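Long-range contact in ABC transporter ATP-binding protein (Leptospira interrogans serovar Copenhageni, PDB 4HZI), which probably binds and hydrolyses ATP as the ATPase subunit of an orphan ABC transporter involved in manganese utilization and tolerance: residues Val128-Leu136 with Glu150-Leu158. Sequence-based numbering, arbitrary orientation.
Sequences VKDTILTGL and EETKTLQIL
Lys129 lies across helix 148-160, reaching from Leu158 to Glu151. Its CB starts the walk 4.5 Å from Leu158 CD1. Lys129 CG, anti to the backbone N (chi1 -180°), packs against Thr154 CG2 at 3.7 Å. One carbon further, Lys129 CD lies between Leu155 CD2 and Glu151 OE1. A bend at chi3 (79°) then turns the chain toward Glu151: Lys129 CE comes within 3.1 Å of Glu151 OE1, and Lys129 NZ completes a salt bridge to the same oxygen at 3.4 Å. The other carboxylate oxygen, Glu151 OE2, accepts from a water that also donates to Asp130 OD1, so the water links two acidic groups that probably repel each other. Next to this charged pair, Leu133 spreads its methyls, CD1 beside the Glu151 carboxylate and CD2 3.2 Å from Thr154 OG1. On the buried side Leu158 CD2 meets Val128 CG1. Ile132 CD1 presses tightly on Leu158 CD2 at 3.4 Å; helix 176-188 closes this apolar layer through Ile182 and Leu185. The axes of segments 128-133 and 150-158 approach to 9.9 Å at 112°. Such packing of small helices against helix 176-188, which begins within LSSGE, probably this protein's version of the ABC signature motif, is characteristic of the alpha-helical subdomain of ABC ATPases.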
ATOM      1  N   VAL A 128      23.255  -5.922  -8.750  1.00 37.99           N
ATOM      2  CA  VAL A 128      23.208  -5.038  -7.589  1.00 41.42           C
ATOM      3  C   VAL A 128      24.212  -3.893  -7.745  1.00 45.06           C
ATOM      4  O   VAL A 128      23.850  -2.723  -7.658  1.00 34.60           O
ATOM      5  CB  VAL A 128      23.457  -5.832  -6.285  1.00 37.84           C
ATOM      6  CG1 VAL A 128      23.795  -4.953  -5.111  1.00 38.88           C
ATOM      7  CG2 VAL A 128      22.250  -6.691  -5.943  1.00 41.56           C
ATOM      8  N   LYS A 129      25.471  -4.220  -8.020  1.00 38.61           N
ATOM      9  CA  LYS A 129      26.494  -3.181  -8.164  1.00 36.77           C
ATOM     10  C   LYS A 129      26.120  -2.218  -9.292  1.00 34.72           C
ATOM     11  O   LYS A 129      26.252  -0.994  -9.163  1.00 37.02           O
ATOM     12  CB  LYS A 129      27.854  -3.840  -8.431  1.00 44.82           C
ATOM     13  CG  LYS A 129      29.036  -2.900  -8.602  1.00 50.40           C
ATOM     14  CD  LYS A 129      30.210  -3.624  -9.281  1.00 54.50           C
ATOM     15  CE  LYS A 129      29.983  -3.720 -10.790  1.00 63.82           C
ATOM     16  NZ  LYS A 129      30.783  -4.791 -11.451  1.00 70.22           N
ATOM     17  N   ASP A 130      25.688  -2.773 -10.412  1.00 32.09           N
ATOM     18  CA  ASP A 130      25.316  -1.975 -11.564  1.00 38.31           C
ATOM     19  C   ASP A 130      24.173  -1.010 -11.233  1.00 41.59           C
ATOM     20  O   ASP A 130      24.136   0.142 -11.668  1.00 40.71           O
ATOM     21  CB  ASP A 130      24.894  -2.894 -12.707  1.00 47.59           C
ATOM     22  CG  ASP A 130      26.068  -3.669 -13.295  1.00 60.37           C
ATOM     23  OD1 ASP A 130      27.219  -3.187 -13.167  1.00 62.01           O
ATOM     24  OD2 ASP A 130      25.827  -4.756 -13.873  1.00 69.40           O
ATOM     25  N   THR A 131      23.218  -1.510 -10.478  1.00 38.97           N
ATOM     26  CA  THR A 131      22.061  -0.717 -10.085  1.00 38.21           C
ATOM     27  C   THR A 131      22.498   0.461  -9.235  1.00 35.00           C
ATOM     28  O   THR A 131      22.000   1.560  -9.417  1.00 36.97           O
ATOM     29  CB  THR A 131      21.047  -1.616  -9.350  1.00 38.47           C
ATOM     30  OG1 THR A 131      20.578  -2.624 -10.262  1.00 34.98           O
ATOM     31  CG2 THR A 131      19.872  -0.820  -8.847  1.00 36.57           C
ATOM     32  N   ILE A 132      23.444   0.250  -8.333  1.00 30.23           N
ATOM     33  CA  ILE A 132      23.929   1.335  -7.522  1.00 31.25           C
ATOM     34  C   ILE A 132      24.646   2.365  -8.401  1.00 39.02           C
ATOM     35  O   ILE A 132      24.478   3.568  -8.244  1.00 31.84           O
ATOM     36  CB  ILE A 132      24.786   0.834  -6.377  1.00 29.89           C
ATOM     37  CG1 ILE A 132      23.917  -0.073  -5.501  1.00 32.97           C
ATOM     38  CG2 ILE A 132      25.372   1.997  -5.583  1.00 33.94           C
ATOM     39  CD1 ILE A 132      24.663  -0.792  -4.435  1.00 32.51           C
ATOM     40  N   LEU A 133      25.428   1.887  -9.354  1.00 36.98           N
ATOM     41  CA  LEU A 133      26.171   2.789 -10.213  1.00 37.53           C
ATOM     42  C   LEU A 133      25.255   3.639 -11.087  1.00 33.96           C
ATOM     43  O   LEU A 133      25.588   4.768 -11.398  1.00 37.61           O
ATOM     44  CB  LEU A 133      27.172   1.990 -11.059  1.00 40.72           C
ATOM     45  CG  LEU A 133      28.338   1.409 -10.229  1.00 39.19           C
ATOM     46  CD1 LEU A 133      29.034   0.328 -11.032  1.00 43.06           C
ATOM     47  CD2 LEU A 133      29.349   2.483  -9.829  1.00 42.82           C
ATOM     48  N   THR A 134      24.090   3.144 -11.478  1.00 38.26           N
ATOM     49  CA  THR A 134      23.163   4.022 -12.247  1.00 38.73           C
ATOM     50  C   THR A 134      22.792   5.298 -11.495  1.00 39.98           C
ATOM     51  O   THR A 134      22.347   6.258 -12.096  1.00 41.02           O
ATOM     52  CB  THR A 134      21.857   3.330 -12.602  1.00 41.37           C
ATOM     53  OG1 THR A 134      21.187   2.961 -11.386  1.00 41.89           O
ATOM     54  CG2 THR A 134      22.129   2.113 -13.470  1.00 43.63           C
ATOM     55  N   GLY A 135      23.002   5.310 -10.185  1.00 35.66           N
ATOM     56  CA  GLY A 135      22.732   6.488  -9.388  1.00 41.00           C
ATOM     57  C   GLY A 135      23.720   7.607  -9.564  1.00 43.32           C
ATOM     58  O   GLY A 135      23.472   8.698  -9.126  1.00 37.97           O
ATOM     59  N   LEU A 136      24.875   7.337 -10.164  1.00 46.99           N
ATOM     60  CA  LEU A 136      25.885   8.393 -10.357  1.00 42.63           C
ATOM     61  C   LEU A 136      25.327   9.566 -11.186  1.00 44.48           C
ATOM     62  O   LEU A 136      24.558   9.378 -12.140  1.00 46.32           O
ATOM     63  CB  LEU A 136      27.129   7.833 -11.013  1.00 42.26           C
ATOM     64  CG  LEU A 136      27.937   6.891 -10.115  1.00 42.10           C
ATOM     65  CD1 LEU A 136      28.904   6.099 -10.984  1.00 51.13           C
ATOM     66  CD2 LEU A 136      28.678   7.616  -9.002  1.00 45.81           C
ATOM     67  N   GLU A 150      35.039   4.867  -9.371  1.00 42.34           N
ATOM     68  CA  GLU A 150      33.599   4.785  -9.104  1.00 44.23           C
ATOM     69  C   GLU A 150      33.118   3.356  -8.793  1.00 47.10           C
ATOM     70  O   GLU A 150      32.365   3.140  -7.829  1.00 39.63           O
ATOM     71  CB  GLU A 150      32.819   5.390 -10.275  1.00 51.14           C
ATOM     72  CG  GLU A 150      32.858   6.921 -10.226  1.00 41.25           C
ATOM     73  CD  GLU A 150      32.439   7.614 -11.510  1.00 52.41           C
ATOM     74  OE1 GLU A 150      32.171   6.935 -12.535  1.00 48.15           O
ATOM     75  OE2 GLU A 150      32.365   8.870 -11.475  1.00 51.17           O
ATOM     76  N   GLU A 151      33.566   2.379  -9.587  1.00 38.71           N
ATOM     77  CA  GLU A 151      33.309   0.964  -9.263  1.00 41.76           C
ATOM     78  C   GLU A 151      33.771   0.608  -7.859  1.00 42.10           C
ATOM     79  O   GLU A 151      33.038  -0.033  -7.119  1.00 42.22           O
ATOM     80  CB  GLU A 151      33.990   0.021 -10.254  1.00 42.54           C
ATOM     81  CG  GLU A 151      33.577   0.229 -11.703  1.00 52.18           C
ATOM     82  CD  GLU A 151      32.493  -0.721 -12.166  1.00 67.71           C
ATOM     83  OE1 GLU A 151      32.312  -1.784 -11.532  1.00 77.58           O
ATOM     84  OE2 GLU A 151      31.830  -0.403 -13.178  1.00 76.16           O
ATOM     85  N   THR A 152      34.978   1.030  -7.488  1.00 39.16           N
ATOM     86  CA  THR A 152      35.529   0.732  -6.180  1.00 42.69           C
ATOM     87  C   THR A 152      34.702   1.368  -5.065  1.00 45.58           C
ATOM     88  O   THR A 152      34.498   0.761  -4.001  1.00 40.19           O
ATOM     89  CB  THR A 152      36.996   1.231  -6.069  1.00 51.37           C
ATOM     90  OG1 THR A 152      37.772   0.646  -7.128  1.00 51.10           O
ATOM     91  CG2 THR A 152      37.607   0.853  -4.730  1.00 52.26           C
ATOM     92  N   LYS A 153      34.258   2.598  -5.284  1.00 42.32           N
ATOM     93  CA  LYS A 153      33.470   3.300  -4.259  1.00 48.70           C
ATOM     94  C   LYS A 153      32.123   2.590  -3.994  1.00 43.15           C
ATOM     95  O   LYS A 153      31.663   2.492  -2.848  1.00 39.90           O
ATOM     96  CB  LYS A 153      33.239   4.753  -4.668  1.00 58.55           C
ATOM     97  CG  LYS A 153      34.480   5.616  -4.510  1.00 60.60           C
ATOM     98  CD  LYS A 153      34.271   7.022  -5.062  1.00 67.18           C
ATOM     99  CE  LYS A 153      35.213   8.012  -4.387  1.00 70.05           C
ATOM    100  NZ  LYS A 153      35.350   9.266  -5.168  1.00 73.43           N
ATOM    101  N   THR A 154      31.511   2.082  -5.053  1.00 40.18           N
ATOM    102  CA  THR A 154      30.282   1.312  -4.900  1.00 37.99           C
ATOM    103  C   THR A 154      30.506   0.037  -4.103  1.00 47.39           C
ATOM    104  O   THR A 154      29.676  -0.343  -3.284  1.00 36.93           O
ATOM    105  CB  THR A 154      29.633   1.035  -6.246  1.00 39.91           C
ATOM    106  OG1 THR A 154      28.975   2.232  -6.674  1.00 39.60           O
ATOM    107  CG2 THR A 154      28.590  -0.092  -6.167  1.00 42.04           C
ATOM    108  N   LEU A 155      31.643  -0.627  -4.307  1.00 44.43           N
ATOM    109  CA  LEU A 155      31.905  -1.849  -3.549  1.00 37.12           C
ATOM    110  C   LEU A 155      32.114  -1.500  -2.108  1.00 36.92           C
ATOM    111  O   LEU A 155      31.758  -2.262  -1.216  1.00 39.42           O
ATOM    112  CB  LEU A 155      33.128  -2.613  -4.107  1.00 43.39           C
ATOM    113  CG  LEU A 155      33.026  -3.012  -5.585  1.00 44.11           C
ATOM    114  CD1 LEU A 155      34.343  -3.606  -6.097  1.00 51.58           C
ATOM    115  CD2 LEU A 155      31.883  -3.988  -5.833  1.00 44.41           C
ATOM    116  N   GLN A 156      32.700  -0.352  -1.841  1.00 35.66           N
ATOM    117  CA  GLN A 156      32.866   0.026  -0.450  1.00 40.64           C
ATOM    118  C   GLN A 156      31.494   0.270   0.224  1.00 44.10           C
ATOM    119  O   GLN A 156      31.292  -0.077   1.403  1.00 40.13           O
ATOM    120  CB  GLN A 156      33.760   1.257  -0.321  1.00 45.13           C
ATOM    121  CG  GLN A 156      34.083   1.627   1.127  1.00 52.33           C
ATOM    122  CD  GLN A 156      34.984   0.614   1.806  1.00 57.75           C
ATOM    123  OE1 GLN A 156      36.033   0.249   1.275  1.00 56.34           O
ATOM    124  NE2 GLN A 156      34.584   0.156   2.983  1.00 54.96           N
ATOM    125  N   ILE A 157      30.574   0.881  -0.525  1.00 40.84           N
ATOM    126  CA  ILE A 157      29.195   1.107  -0.046  1.00 37.69           C
ATOM    127  C   ILE A 157      28.523  -0.229   0.367  1.00 41.38           C
ATOM    128  O   ILE A 157      28.000  -0.373   1.511  1.00 39.08           O
ATOM    129  CB  ILE A 157      28.355   1.888  -1.107  1.00 41.86           C
ATOM    130  CG1 ILE A 157      28.854   3.345  -1.228  1.00 48.33           C
ATOM    131  CG2 ILE A 157      26.902   1.935  -0.708  1.00 44.64           C
ATOM    132  CD1 ILE A 157      28.405   4.065  -2.481  1.00 51.29           C
ATOM    133  N   LEU A 158      28.570  -1.197  -0.551  1.00 39.06           N
ATOM    134  CA  LEU A 158      28.060  -2.538  -0.267  1.00 40.59           C
ATOM    135  C   LEU A 158      28.760  -3.131   0.943  1.00 43.13           C
ATOM    136  O   LEU A 158      28.099  -3.635   1.862  1.00 40.06           O
ATOM    137  CB  LEU A 158      28.193  -3.443  -1.481  1.00 33.94           C
ATOM    138  CG  LEU A 158      27.365  -3.054  -2.694  1.00 40.40           C
ATOM    139  CD1 LEU A 158      27.845  -3.745  -3.943  1.00 39.37           C
ATOM    140  CD2 LEU A 158      25.878  -3.348  -2.478  1.00 39.84           C
TER
HETATM  141  O   HOH W   1      29.972  -2.411 -13.724  1.00 76.05           O